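Local coordinates for protein aldehyde dehydrogenase (Trypanosoma brucei, PDB 5NNO) that probably oxidises aldehydes with NAD+ as the electron acceptor, and binds both NAD and a benzoxaborole aldehyde, at residues M75-L80 against Y129-I134; G125-P130 against I252-Q257; H62-R67 against E154-T159. All blocks are in the same frame, centred on the assembly; numbering follows the deposited sequence.

Contact 1: residues M75-L80 against Y129-I134; sequences MEILPL and YPLLLI. With 92N (4-[(1-oxidanyl-3~{H}-2,1-benzoxaborol-5-yl)oxy]benzaldehyde), chain D.
Glu-76 turns its carboxylate into the start of helix 132-143, where OE1 accepts a hydrogen bond from the backbone N of Leu-132 at 2.9 Å. The N-H...O angle is 158° and the donor lies nearly on the extension of the CD-OE1 bond. The N of Leu-131 adds a weak, strongly bent bond to the same oxygen. The chain of Glu-76 runs extended beyond CG (chi2 -160°), passing CG over Leu-132 CB at 3.7 Å and bringing CD to the edge of the Tyr-129 ring, in its plane. The carboxylate stands almost upright to that ring, the planes 83° apart. Met-75, bent at chi2 and chi3, sets CE 3.5 Å from Tyr-129 CZ. The ligand's C2 sits 3.6 Å above one face of Tyr-129, and Pro-79 CG meets ligand C7 at 3.5 Å; with Leu-132, these residues line the aldehyde pocket. One turn along the helix, Leu-80 CD1 packs on Leu-132 CA at 3.8 Å. In the second shell, Arg-67 forms a salt bridge with Glu-76 OE2, and Thr-258 is hydrogen-bonded to Tyr-129 OH. A buried carboxylate accepting N-H groups at a helix start resembles N-terminal capping from outside that helix. Helix 69-89 thus packs beside the start of helix 132-143, with helices 54-65 and 157-170 touching the Pro-130 and Leu-131 side, and Leu-489 of the second subunit reaching Ile-77.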
loop_
_atom_site.group_PDB
_atom_site.type_symbol
_atom_site.label_atom_id
_atom_site.label_comp_id
_atom_site.label_asym_id
_atom_site.label_seq_id
_atom_site.Cartn_x
_atom_site.Cartn_y
_atom_site.Cartn_z
ATOM N N MET A 75 -23.321 -3.873 16.007
ATOM C CA MET A 75 -22.287 -4.306 15.043
ATOM C C MET A 75 -22.141 -3.456 13.757
ATOM O O MET A 75 -21.099 -3.505 13.118
ATOM C CB MET A 75 -22.531 -5.766 14.619
ATOM C CG MET A 75 -22.562 -6.777 15.749
ATOM S SD MET A 75 -20.960 -7.175 16.443
ATOM C CE MET A 75 -20.331 -8.246 15.185
ATOM N N GLU A 76 -23.186 -2.715 13.378
ATOM C CA GLU A 76 -23.259 -2.020 12.076
ATOM C C GLU A 76 -23.757 -0.594 12.190
ATOM O O GLU A 76 -23.051 0.331 11.815
ATOM C CB GLU A 76 -24.146 -2.782 11.073
ATOM C CG GLU A 76 -23.671 -4.209 10.786
ATOM C CD GLU A 76 -24.216 -4.773 9.494
ATOM O OE1 GLU A 76 -23.875 -4.223 8.444
ATOM O OE2 GLU A 76 -24.972 -5.759 9.536
ATOM N N ILE A 77 -24.958 -0.405 12.723
ATOM C CA ILE A 77 -25.544 0.928 12.776
ATOM C C ILE A 77 -24.695 1.924 13.577
ATOM O O ILE A 77 -24.360 2.964 13.045
ATOM C CB ILE A 77 -26.994 0.943 13.315
ATOM C CG1 ILE A 77 -27.919 0.029 12.487
ATOM C CG2 ILE A 77 -27.553 2.374 13.336
ATOM C CD1 ILE A 77 -28.115 0.452 11.047
ATOM N N LEU A 78 -24.350 1.625 14.827
ATOM C CA LEU A 78 -23.625 2.590 15.662
ATOM C C LEU A 78 -22.179 2.804 15.265
ATOM O O LEU A 78 -21.709 3.929 15.364
ATOM C CB LEU A 78 -23.688 2.239 17.156
ATOM C CG LEU A 78 -25.009 2.351 17.893
ATOM C CD1 LEU A 78 -24.792 1.818 19.301
ATOM C CD2 LEU A 78 -25.506 3.781 17.930
ATOM N N PRO A 79 -21.454 1.741 14.848
ATOM C CA PRO A 79 -20.101 1.939 14.260
ATOM C C PRO A 79 -20.064 2.851 13.007
ATOM O O PRO A 79 -19.102 3.593 12.838
ATOM C CB PRO A 79 -19.664 0.511 13.914
ATOM C CG PRO A 79 -20.380 -0.339 14.906
ATOM C CD PRO A 79 -21.716 0.316 15.116
ATOM N N LEU A 80 -21.111 2.793 12.175
ATOM C CA LEU A 80 -21.270 3.687 11.022
ATOM C C LEU A 80 -21.677 5.095 11.384
ATOM O O LEU A 80 -21.378 6.021 10.649
ATOM C CB LEU A 80 -22.301 3.154 10.030
ATOM C CG LEU A 80 -21.894 1.926 9.208
ATOM C CD1 LEU A 80 -23.071 1.550 8.345
ATOM C CD2 LEU A 80 -20.649 2.168 8.356
ATOM N N TYR A 129 -21.963 -8.634 7.113
ATOM C CA TYR A 129 -22.366 -7.374 7.698
ATOM C C TYR A 129 -22.515 -6.427 6.508
ATOM O O TYR A 129 -21.617 -5.641 6.213
ATOM C CB TYR A 129 -21.314 -6.886 8.683
ATOM C CG TYR A 129 -21.169 -7.820 9.848
ATOM C CD1 TYR A 129 -22.013 -7.726 10.978
ATOM C CD2 TYR A 129 -20.244 -8.858 9.817
ATOM C CE1 TYR A 129 -21.898 -8.605 12.039
ATOM C CE2 TYR A 129 -20.109 -9.734 10.889
ATOM C CZ TYR A 129 -20.940 -9.613 11.994
ATOM O OH TYR A 129 -20.811 -10.492 13.041
ATOM N N PRO A 130 -23.662 -6.515 5.809
ATOM C CA PRO A 130 -23.756 -5.940 4.470
ATOM C C PRO A 130 -23.759 -4.419 4.383
ATOM O O PRO A 130 -23.215 -3.881 3.398
ATOM C CB PRO A 130 -25.050 -6.535 3.899
ATOM C CG PRO A 130 -25.846 -7.007 5.101
ATOM C CD PRO A 130 -24.908 -7.176 6.248
ATOM N N LEU A 131 -24.349 -3.730 5.364
ATOM C CA LEU A 131 -24.315 -2.257 5.378
ATOM C C LEU A 131 -22.941 -1.698 5.814
ATOM O O LEU A 131 -22.295 -0.954 5.062
ATOM C CB LEU A 131 -25.430 -1.683 6.252
ATOM C CG LEU A 131 -25.750 -0.198 6.023
ATOM C CD1 LEU A 131 -26.238 0.038 4.612
ATOM C CD2 LEU A 131 -26.812 0.277 7.002
ATOM N N LEU A 132 -22.521 -2.061 7.022
ATOM C CA LEU A 132 -21.221 -1.702 7.572
ATOM C C LEU A 132 -20.055 -1.877 6.590
ATOM O O LEU A 132 -19.188 -1.009 6.498
ATOM C CB LEU A 132 -20.944 -2.554 8.825
ATOM C CG LEU A 132 -19.518 -2.490 9.416
ATOM C CD1 LEU A 132 -19.399 -1.415 10.466
ATOM C CD2 LEU A 132 -19.067 -3.818 9.984
ATOM N N LEU A 133 -20.017 -3.013 5.895
ATOM C CA LEU A 133 -18.874 -3.350 5.050
ATOM C C LEU A 133 -18.945 -2.833 3.595
ATOM O O LEU A 133 -18.094 -3.168 2.777
ATOM C CB LEU A 133 -18.600 -4.866 5.102
ATOM C CG LEU A 133 -18.196 -5.419 6.477
ATOM C CD1 LEU A 133 -17.938 -6.906 6.398
ATOM C CD2 LEU A 133 -16.948 -4.740 7.010
ATOM N N ILE A 134 -19.970 -2.029 3.300
ATOM C CA ILE A 134 -20.130 -1.292 2.041
ATOM C C ILE A 134 -20.035 0.230 2.283
ATOM O O ILE A 134 -19.355 0.931 1.517
ATOM C CB ILE A 134 -21.432 -1.749 1.285
ATOM C CG1 ILE A 134 -21.295 -1.498 -0.222
ATOM C CG2 ILE A 134 -22.720 -1.138 1.825
ATOM C CD1 ILE A 134 -20.636 -2.652 -0.934
HETATM C C9 92N D . -18.040 -5.377 18.259
HETATM C C7 92N D . -17.857 -2.234 16.311
HETATM C C3 92N D . -17.770 -6.537 12.709
HETATM C C4 92N D . -17.041 -5.357 12.741
HETATM C C5 92N D . -17.626 -3.969 14.684
HETATM C C6 92N D . -17.685 -2.622 14.998
HETATM C C1 92N D . -16.125 -7.527 11.229
HETATM C C2 92N D . -17.317 -7.605 11.951
HETATM C C11 92N D . -17.718 -4.926 15.688
HETATM C C12 92N D . -15.843 -5.263 12.050
HETATM O O 92N D . -16.206 -9.721 10.267
HETATM C C 92N D . -15.656 -8.648 10.397
HETATM C C13 92N D . -15.394 -6.339 11.302
HETATM O O1 92N D . -17.570 -4.199 13.306
HETATM C C10 92N D . -17.893 -4.544 17.020
HETATM C C8 92N D . -17.965 -3.178 17.338
HETATM O O3 92N D . -18.185 -4.435 19.358
HETATM B B 92N D . -18.137 -3.130 18.883
HETATM O O2 92N D . -18.211 -2.056 19.697
#

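Contact 2: residues G125-P130 against I252-Q257; sequences GTWNYP and IINAGQ. With NAD (nicotinamide-adenine-dinucleotide), chain C; 92N (4-[(1-oxidanyl-3~{H}-2,1-benzoxaborol-5-yl)oxy]benzaldehyde), chain D.
Asn-128 holds CG between its backbone N and carbonyl carbon (chi1 63°), a rotamer that turns ND2 to the carbonyl of Gln-257; Trp-127 adopts the same setting (chi1 55°) and brings the edge of its six-membered ring to the Gln-257 side chain. The bond from Asn-128 ND2 to Gln-257 O is 2.9 Å long with an N-H...O angle of 162°; the acceptor lies in the Asn-128 amide plane, although the donor stands above the carbonyl plane. Asn-254 ND2 grips the same oxygen, Gln-257 O, at 2.7 Å from the opposite face. Asn-128 OD1 lies 3.4 Å from NAD C5N on the nicotinamide. Two amide N-H groups therefore satisfy one buried carbonyl, and the bond to Gln-257 helps to fix the rotation of the Asn-128 amide close to Ser-259, the predicted catalytic position, which is changed in this structure. In this family the asparagine near the nucleophile is part of the oxyanion hole, consistent with Asn-128 ND2 lying 3.7 Å from the aldehyde O of 92N.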
loop_
_atom_site.group_PDB
_atom_site.type_symbol
_atom_site.label_atom_id
_atom_site.label_comp_id
_atom_site.label_asym_id
_atom_site.label_seq_id
_atom_site.Cartn_x
_atom_site.Cartn_y
_atom_site.Cartn_z
ATOM N N GLY A 125 -18.092 -5.303 -1.686
ATOM C CA GLY A 125 -18.586 -5.604 -0.348
ATOM C C GLY A 125 -18.834 -7.084 -0.167
ATOM O O GLY A 125 -18.590 -7.914 -1.079
ATOM N N THR A 126 -19.293 -7.416 1.028
ATOM C CA THR A 126 -19.541 -8.793 1.386
ATOM C C THR A 126 -20.791 -8.893 2.233
ATOM O O THR A 126 -21.282 -7.908 2.794
ATOM C CB THR A 126 -18.354 -9.411 2.098
ATOM O OG1 THR A 126 -18.534 -10.833 2.154
ATOM C CG2 THR A 126 -18.154 -8.784 3.488
ATOM N N TRP A 127 -21.268 -10.121 2.326
ATOM C CA TRP A 127 -22.631 -10.401 2.798
ATOM C C TRP A 127 -22.870 -10.389 4.298
ATOM O O TRP A 127 -23.947 -10.026 4.709
ATOM C CB TRP A 127 -23.170 -11.691 2.166
ATOM C CG TRP A 127 -22.305 -12.854 2.369
ATOM C CD1 TRP A 127 -21.369 -13.327 1.510
ATOM C CD2 TRP A 127 -22.287 -13.705 3.513
ATOM N NE1 TRP A 127 -20.749 -14.421 2.053
ATOM C CE2 TRP A 127 -21.302 -14.687 3.284
ATOM C CE3 TRP A 127 -22.998 -13.727 4.709
ATOM C CZ2 TRP A 127 -21.008 -15.699 4.217
ATOM C CZ3 TRP A 127 -22.703 -14.719 5.647
ATOM C CH2 TRP A 127 -21.713 -15.691 5.389
ATOM N N ASN A 128 -21.864 -10.715 5.104
ATOM C CA ASN A 128 -22.080 -11.005 6.548
ATOM C C ASN A 128 -22.465 -9.813 7.466
ATOM O O ASN A 128 -23.182 -9.990 8.486
ATOM C CB ASN A 128 -20.913 -11.793 7.137
ATOM C CG ASN A 128 -19.601 -11.040 7.102
ATOM O OD1 ASN A 128 -19.366 -10.235 6.200
ATOM N ND2 ASN A 128 -18.730 -11.310 8.079
ATOM N N TYR A 129 -21.963 -8.634 7.113
ATOM C CA TYR A 129 -22.366 -7.374 7.698
ATOM C C TYR A 129 -22.515 -6.427 6.508
ATOM O O TYR A 129 -21.617 -5.641 6.213
ATOM C CB TYR A 129 -21.314 -6.886 8.683
ATOM C CG TYR A 129 -21.169 -7.820 9.848
ATOM C CD1 TYR A 129 -22.013 -7.726 10.978
ATOM C CD2 TYR A 129 -20.244 -8.858 9.817
ATOM C CE1 TYR A 129 -21.898 -8.605 12.039
ATOM C CE2 TYR A 129 -20.109 -9.734 10.889
ATOM C CZ TYR A 129 -20.940 -9.613 11.994
ATOM O OH TYR A 129 -20.811 -10.492 13.041
ATOM N N PRO A 130 -23.662 -6.515 5.809
ATOM C CA PRO A 130 -23.756 -5.940 4.470
ATOM C C PRO A 130 -23.759 -4.419 4.383
ATOM O O PRO A 130 -23.215 -3.881 3.398
ATOM C CB PRO A 130 -25.050 -6.535 3.899
ATOM C CG PRO A 130 -25.846 -7.007 5.101
ATOM C CD PRO A 130 -24.908 -7.176 6.248
ATOM N N ILE A 252 -20.994 -16.556 18.739
ATOM C CA ILE A 252 -22.464 -16.612 18.581
ATOM C C ILE A 252 -22.931 -15.597 17.539
ATOM O O ILE A 252 -23.753 -15.929 16.675
ATOM C CB ILE A 252 -23.226 -16.433 19.940
ATOM C CG1 ILE A 252 -23.268 -17.770 20.680
ATOM C CG2 ILE A 252 -24.661 -15.946 19.721
ATOM C CD1 ILE A 252 -23.754 -17.713 22.110
ATOM N N ILE A 253 -22.418 -14.372 17.640
ATOM C CA ILE A 253 -22.732 -13.299 16.670
ATOM C C ILE A 253 -22.609 -13.799 15.206
ATOM O O ILE A 253 -21.608 -14.414 14.840
ATOM C CB ILE A 253 -21.875 -12.011 16.877
ATOM C CG1 ILE A 253 -20.366 -12.326 16.815
ATOM C CG2 ILE A 253 -22.274 -11.311 18.170
ATOM C CD1 ILE A 253 -19.426 -11.164 17.123
ATOM N N ASN A 254 -23.679 -13.581 14.440
ATOM C CA ASN A 254 -23.797 -13.952 13.022
ATOM C C ASN A 254 -23.619 -15.446 12.676
ATOM O O ASN A 254 -23.233 -15.792 11.540
ATOM C CB ASN A 254 -22.826 -13.086 12.183
ATOM C CG ASN A 254 -23.370 -12.753 10.814
ATOM O OD1 ASN A 254 -24.480 -12.267 10.685
ATOM N ND2 ASN A 254 -22.580 -13.007 9.787
ATOM N N ALA A 255 -23.939 -16.316 13.639
ATOM C CA ALA A 255 -23.632 -17.760 13.589
ATOM C C ALA A 255 -22.183 -18.039 13.191
ATOM O O ALA A 255 -21.922 -18.841 12.295
ATOM C CB ALA A 255 -24.606 -18.501 12.673
ATOM N N GLY A 256 -21.249 -17.346 13.851
ATOM C CA GLY A 256 -19.792 -17.470 13.567
ATOM C C GLY A 256 -19.216 -16.779 12.326
ATOM O O GLY A 256 -17.991 -16.736 12.133
ATOM N N GLN A 257 -20.079 -16.203 11.492
ATOM C CA GLN A 257 -19.706 -15.757 10.151
ATOM C C GLN A 257 -19.219 -14.326 10.226
ATOM O O GLN A 257 -19.880 -13.399 9.801
ATOM C CB GLN A 257 -20.904 -15.902 9.229
ATOM C CG GLN A 257 -21.295 -17.358 9.064
ATOM C CD GLN A 257 -22.690 -17.544 8.523
ATOM O OE1 GLN A 257 -23.674 -16.994 9.060
ATOM N NE2 GLN A 257 -22.793 -18.335 7.455
HETATM P PA NAD C . -17.571 -13.539 -1.267
HETATM O O1A NAD C . -17.216 -14.817 -2.002
HETATM O O2A NAD C . -19.008 -13.118 -1.021
HETATM O O5B NAD C . -16.814 -12.338 -2.044
HETATM C C5B NAD C . -17.033 -10.952 -1.761
HETATM C C4B NAD C . -17.335 -10.155 -3.033
HETATM O O4B NAD C . -16.593 -10.705 -4.132
HETATM C C3B NAD C . -18.815 -10.137 -3.435
HETATM O O3B NAD C . -19.268 -8.795 -3.671
HETATM C C2B NAD C . -18.891 -10.954 -4.710
HETATM O O2B NAD C . -19.833 -10.407 -5.639
HETATM C C1B NAD C . -17.464 -10.880 -5.249
HETATM N N9A NAD C . -17.044 -12.054 -6.055
HETATM C C8A NAD C . -17.270 -13.370 -5.836
HETATM N N7A NAD C . -16.725 -14.124 -6.835
HETATM C C5A NAD C . -16.136 -13.271 -7.701
HETATM C C6A NAD C . -15.378 -13.368 -8.965
HETATM N N6A NAD C . -15.139 -14.568 -9.504
HETATM N N1A NAD C . -14.940 -12.240 -9.561
HETATM C C2A NAD C . -15.173 -11.025 -9.029
HETATM N N3A NAD C . -15.856 -10.860 -7.881
HETATM C C4A NAD C . -16.353 -11.919 -7.187
HETATM O O3 NAD C . -16.847 -13.638 0.162
HETATM P PN NAD C . -17.169 -14.912 1.098
HETATM O O1N NAD C . -16.415 -16.121 0.585
HETATM O O2N NAD C . -18.659 -15.039 1.261
HETATM O O5D NAD C . -16.454 -14.430 2.460
HETATM C C5D NAD C . -15.078 -14.777 2.522
HETATM C C4D NAD C . -14.252 -14.019 3.532
HETATM O O4D NAD C . -14.560 -12.638 3.708
HETATM C C3D NAD C . -14.391 -14.639 4.897
HETATM O O3D NAD C . -13.502 -15.749 4.960
HETATM C C2D NAD C . -14.031 -13.491 5.813
HETATM O O2D NAD C . -12.880 -13.822 6.582
HETATM C C1D NAD C . -13.809 -12.297 4.870
HETATM N N1N NAD C . -14.228 -11.049 5.503
HETATM C C2N NAD C . -13.306 -10.140 5.889
HETATM C C3N NAD C . -13.694 -8.958 6.533
HETATM C C7N NAD C . -12.714 -7.909 6.981
HETATM O O7N NAD C . -13.074 -6.746 6.989
HETATM N N7N NAD C . -11.483 -8.247 7.363
HETATM C C4N NAD C . -15.047 -8.737 6.759
HETATM C C5N NAD C . -15.969 -9.683 6.348
HETATM C C6N NAD C . -15.534 -10.839 5.722
HETATM C C9 92N D . -18.040 -5.377 18.259
HETATM C C7 92N D . -17.857 -2.234 16.311
HETATM C C3 92N D . -17.770 -6.537 12.709
HETATM C C4 92N D . -17.041 -5.357 12.741
HETATM C C5 92N D . -17.626 -3.969 14.684
HETATM C C6 92N D . -17.685 -2.622 14.998
HETATM C C1 92N D . -16.125 -7.527 11.229
HETATM C C2 92N D . -17.317 -7.605 11.951
HETATM C C11 92N D . -17.718 -4.926 15.688
HETATM C C12 92N D . -15.843 -5.263 12.050
HETATM O O 92N D . -16.206 -9.721 10.267
HETATM C C 92N D . -15.656 -8.648 10.397
HETATM C C13 92N D . -15.394 -6.339 11.302
HETATM O O1 92N D . -17.570 -4.199 13.306
HETATM C C10 92N D . -17.893 -4.544 17.020
HETATM C C8 92N D . -17.965 -3.178 17.338
HETATM O O3 92N D . -18.185 -4.435 19.358
HETATM B B 92N D . -18.137 -3.130 18.883
HETATM O O2 92N D . -18.211 -2.056 19.697
#

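Contact 3: residues H62-R67 against E154-T159; sequences HRDRRR and ELAPAT. With NAD (nicotinamide-adenine-dinucleotide), chain C.
Asp-64 receives three hydrogen bonds across the contact, all from the first turn of helix 157-170. Two come from backbone N-H groups. Ala-158 N gives to Asp-64 OD1 at 3.1 Å, and Thr-159 N to Asp-64 OD2 at 2.8 Å. Each oxygen uses its syn lone pair, so the carboxylate spans two successive amides. The third comes from a side chain: Thr-159 OG1 gives to Asp-64 OD2 at 2.8 Å, on the anti side and 24° out of the carboxylate plane. With CG anti to its carbonyl carbon (chi1 -65°), Asp-64 turns its carboxylate toward these donors, and bonds to both oxygens help fix its rotation. The positive end of the helix dipole would probably favour the ionised form of Asp-64. Among the apolar contacts, Ala-156 CB lies 3.4 Å from Asp-64 OD2 and Pro-157 CD 3.5 Å from Asp-64 OD1, while the extended Arg-63 chain sets CD alongside Ala-158 CB at 4.0 Å. Within 62-67, His-62 ND1 donates to Arg-67 O at 3.1 Å. Glu-154 OE1 accepts a hydrogen bond from NAD O2B of the adenosine ribose. An acidic side chain from another helix binding N-H groups of a helix's first turn is a tertiary form of N-terminal helix capping, with Ala-156 itself at the N-cap position. The capped helix follows the ribose-binding Glu-154 of the NAD site.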
loop_
_atom_site.group_PDB
_atom_site.type_symbol
_atom_site.label_atom_id
_atom_site.label_comp_id
_atom_site.label_asym_id
_atom_site.label_seq_id
_atom_site.Cartn_x
_atom_site.Cartn_y
_atom_site.Cartn_z
ATOM N N HIS A 62 -32.211 -8.389 8.803
ATOM C CA HIS A 62 -32.861 -9.566 9.390
ATOM C C HIS A 62 -33.308 -10.613 8.353
ATOM O O HIS A 62 -33.068 -11.803 8.531
ATOM C CB HIS A 62 -34.047 -9.160 10.268
ATOM C CG HIS A 62 -34.815 -10.324 10.820
ATOM N ND1 HIS A 62 -34.496 -10.931 12.016
ATOM C CD2 HIS A 62 -35.882 -10.996 10.333
ATOM C CE1 HIS A 62 -35.347 -11.914 12.251
ATOM N NE2 HIS A 62 -36.198 -11.975 11.248
ATOM N N ARG A 63 -33.973 -10.181 7.292
ATOM C CA ARG A 63 -34.360 -11.077 6.204
ATOM C C ARG A 63 -33.184 -11.790 5.542
ATOM O O ARG A 63 -33.324 -12.952 5.171
ATOM C CB ARG A 63 -35.134 -10.286 5.146
ATOM C CG ARG A 63 -35.527 -11.040 3.888
ATOM C CD ARG A 63 -36.488 -10.172 3.090
ATOM N NE ARG A 63 -36.961 -10.834 1.884
ATOM C CZ ARG A 63 -37.827 -10.307 1.027
ATOM N NH1 ARG A 63 -38.194 -11.015 -0.029
ATOM N NH2 ARG A 63 -38.342 -9.092 1.229
ATOM N N ASP A 64 -32.050 -11.093 5.366
ATOM C CA ASP A 64 -30.826 -11.711 4.815
ATOM C C ASP A 64 -30.095 -12.613 5.817
ATOM O O ASP A 64 -29.757 -13.757 5.498
ATOM C CB ASP A 64 -29.818 -10.654 4.346
ATOM C CG ASP A 64 -30.328 -9.797 3.158
ATOM O OD1 ASP A 64 -31.157 -10.273 2.366
ATOM O OD2 ASP A 64 -29.874 -8.641 3.042
ATOM N N ARG A 65 -29.844 -12.082 7.016
ATOM C CA ARG A 65 -28.990 -12.739 8.009
ATOM C C ARG A 65 -29.719 -13.463 9.168
ATOM O O ARG A 65 -29.146 -14.357 9.784
ATOM C CB ARG A 65 -27.996 -11.726 8.580
ATOM C CG ARG A 65 -27.083 -11.084 7.531
ATOM C CD ARG A 65 -25.890 -11.955 7.189
ATOM N NE ARG A 65 -26.287 -13.257 6.649
ATOM C CZ ARG A 65 -26.275 -14.413 7.316
ATOM N NH1 ARG A 65 -26.631 -15.521 6.676
ATOM N NH2 ARG A 65 -25.898 -14.476 8.594
ATOM N N ARG A 66 -30.972 -13.095 9.424
ATOM C CA ARG A 66 -31.691 -13.477 10.647
ATOM C C ARG A 66 -30.979 -12.967 11.910
ATOM O O ARG A 66 -31.017 -13.613 12.952
ATOM C CB ARG A 66 -31.993 -14.989 10.719
ATOM C CG ARG A 66 -33.332 -15.292 11.395
ATOM C CD ARG A 66 -33.375 -16.594 12.207
ATOM N NE ARG A 66 -33.249 -17.748 11.333
ATOM C CZ ARG A 66 -32.465 -18.827 11.485
ATOM N NH1 ARG A 66 -31.621 -19.025 12.494
ATOM N NH2 ARG A 66 -32.545 -19.722 10.537
ATOM N N ARG A 67 -30.348 -11.795 11.804
ATOM C CA ARG A 67 -29.787 -11.111 12.976
ATOM C C ARG A 67 -30.840 -10.250 13.657
ATOM O O ARG A 67 -31.788 -9.788 13.026
ATOM C CB ARG A 67 -28.571 -10.257 12.604
ATOM C CG ARG A 67 -27.295 -11.066 12.544
ATOM C CD ARG A 67 -26.039 -10.214 12.554
ATOM N NE ARG A 67 -25.620 -9.869 11.198
ATOM C CZ ARG A 67 -25.613 -8.640 10.673
ATOM N NH1 ARG A 67 -26.025 -7.563 11.359
ATOM N NH2 ARG A 67 -25.217 -8.466 9.426
ATOM N N GLU A 154 -24.178 -9.850 -3.444
ATOM C CA GLU A 154 -25.433 -10.422 -3.930
ATOM C C GLU A 154 -25.993 -11.466 -2.952
ATOM O O GLU A 154 -27.183 -11.816 -3.013
ATOM C CB GLU A 154 -25.218 -11.076 -5.296
ATOM C CG GLU A 154 -24.660 -12.507 -5.310
ATOM C CD GLU A 154 -23.145 -12.589 -5.174
ATOM O OE1 GLU A 154 -22.502 -11.681 -4.605
ATOM O OE2 GLU A 154 -22.589 -13.597 -5.620
ATOM N N LEU A 155 -25.111 -11.972 -2.090
ATOM C CA LEU A 155 -25.497 -12.892 -1.032
ATOM C C LEU A 155 -26.121 -12.174 0.182
ATOM O O LEU A 155 -26.321 -12.815 1.200
ATOM C CB LEU A 155 -24.291 -13.771 -0.586
ATOM C CG LEU A 155 -23.716 -14.829 -1.550
ATOM C CD1 LEU A 155 -22.806 -15.798 -0.776
ATOM C CD2 LEU A 155 -24.777 -15.632 -2.322
ATOM N N ALA A 156 -26.377 -10.852 0.085
ATOM C CA ALA A 156 -27.352 -10.161 0.973
ATOM C C ALA A 156 -28.270 -9.256 0.109
ATOM O O ALA A 156 -28.172 -8.024 0.161
ATOM C CB ALA A 156 -26.649 -9.367 2.063
ATOM N N PRO A 157 -29.183 -9.883 -0.673
ATOM C CA PRO A 157 -29.939 -9.185 -1.694
ATOM C C PRO A 157 -30.898 -8.132 -1.160
ATOM O O PRO A 157 -31.026 -7.057 -1.776
ATOM C CB PRO A 157 -30.716 -10.303 -2.381
ATOM C CG PRO A 157 -30.860 -11.355 -1.360
ATOM C CD PRO A 157 -29.593 -11.302 -0.574
ATOM N N ALA A 158 -31.556 -8.420 -0.037
ATOM C CA ALA A 158 -32.525 -7.475 0.526
ATOM C C ALA A 158 -31.812 -6.208 0.965
ATOM O O ALA A 158 -32.259 -5.121 0.648
ATOM C CB ALA A 158 -33.333 -8.087 1.673
ATOM N N THR A 159 -30.676 -6.340 1.648
ATOM C CA THR A 159 -29.877 -5.159 2.019
ATOM C C THR A 159 -29.320 -4.405 0.773
ATOM O O THR A 159 -29.300 -3.177 0.753
ATOM C CB THR A 159 -28.757 -5.516 3.025
ATOM O OG1 THR A 159 -29.335 -6.126 4.206
ATOM C CG2 THR A 159 -27.947 -4.257 3.437
HETATM P PA NAD C . -17.571 -13.539 -1.267
HETATM O O1A NAD C . -17.216 -14.817 -2.002
HETATM O O2A NAD C . -19.008 -13.118 -1.021
HETATM O O5B NAD C . -16.814 -12.338 -2.044
HETATM C C5B NAD C . -17.033 -10.952 -1.761
HETATM C C4B NAD C . -17.335 -10.155 -3.033
HETATM O O4B NAD C . -16.593 -10.705 -4.132
HETATM C C3B NAD C . -18.815 -10.137 -3.435
HETATM O O3B NAD C . -19.268 -8.795 -3.671
HETATM C C2B NAD C . -18.891 -10.954 -4.710
HETATM O O2B NAD C . -19.833 -10.407 -5.639
HETATM C C1B NAD C . -17.464 -10.880 -5.249
HETATM N N9A NAD C . -17.044 -12.054 -6.055
HETATM C C8A NAD C . -17.270 -13.370 -5.836
HETATM N N7A NAD C . -16.725 -14.124 -6.835
HETATM C C5A NAD C . -16.136 -13.271 -7.701
HETATM C C6A NAD C . -15.378 -13.368 -8.965
HETATM N N6A NAD C . -15.139 -14.568 -9.504
HETATM N N1A NAD C . -14.940 -12.240 -9.561
HETATM C C2A NAD C . -15.173 -11.025 -9.029
HETATM N N3A NAD C . -15.856 -10.860 -7.881
HETATM C C4A NAD C . -16.353 -11.919 -7.187
HETATM O O3 NAD C . -16.847 -13.638 0.162
HETATM P PN NAD C . -17.169 -14.912 1.098
HETATM O O1N NAD C . -16.415 -16.121 0.585
HETATM O O2N NAD C . -18.659 -15.039 1.261
HETATM O O5D NAD C . -16.454 -14.430 2.460
HETATM C C5D NAD C . -15.078 -14.777 2.522
HETATM C C4D NAD C . -14.252 -14.019 3.532
HETATM O O4D NAD C . -14.560 -12.638 3.708
HETATM C C3D NAD C . -14.391 -14.639 4.897
HETATM O O3D NAD C . -13.502 -15.749 4.960
HETATM C C2D NAD C . -14.031 -13.491 5.813
HETATM O O2D NAD C . -12.880 -13.822 6.582
HETATM C C1D NAD C . -13.809 -12.297 4.870
HETATM N N1N NAD C . -14.228 -11.049 5.503
HETATM C C2N NAD C . -13.306 -10.140 5.889
HETATM C C3N NAD C . -13.694 -8.958 6.533
HETATM C C7N NAD C . -12.714 -7.909 6.981
HETATM O O7N NAD C . -13.074 -6.746 6.989
HETATM N N7N NAD C . -11.483 -8.247 7.363
HETATM C C4N NAD C . -15.047 -8.737 6.759
HETATM C C5N NAD C . -15.969 -9.683 6.348
HETATM C C6N NAD C . -15.534 -10.839 5.722
#

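Arg-67 of segment 62-67 ties the three contacts together. Its NH2 lies 2.7 Å from Glu-76 OE2 of contact 1 in a salt bridge and 2.7 Å from Asn-128 O of contact 2, while its NE lies 2.7 Å from Asn-254 OD1. Contacts 1 and 2 share Tyr-129 and Pro-130, and both touch the bound aldehyde; Met-75 CE packs on Ile-253 CD1 at 3.6 Å. Contacts 2 and 3 meet NAD at different parts, the former near nicotinamide and phosphate, the latter at the adenosine ribose. Their centres are about 10 Å apart. The side chain of Ala-156 is about 13 Å from the bound 92N.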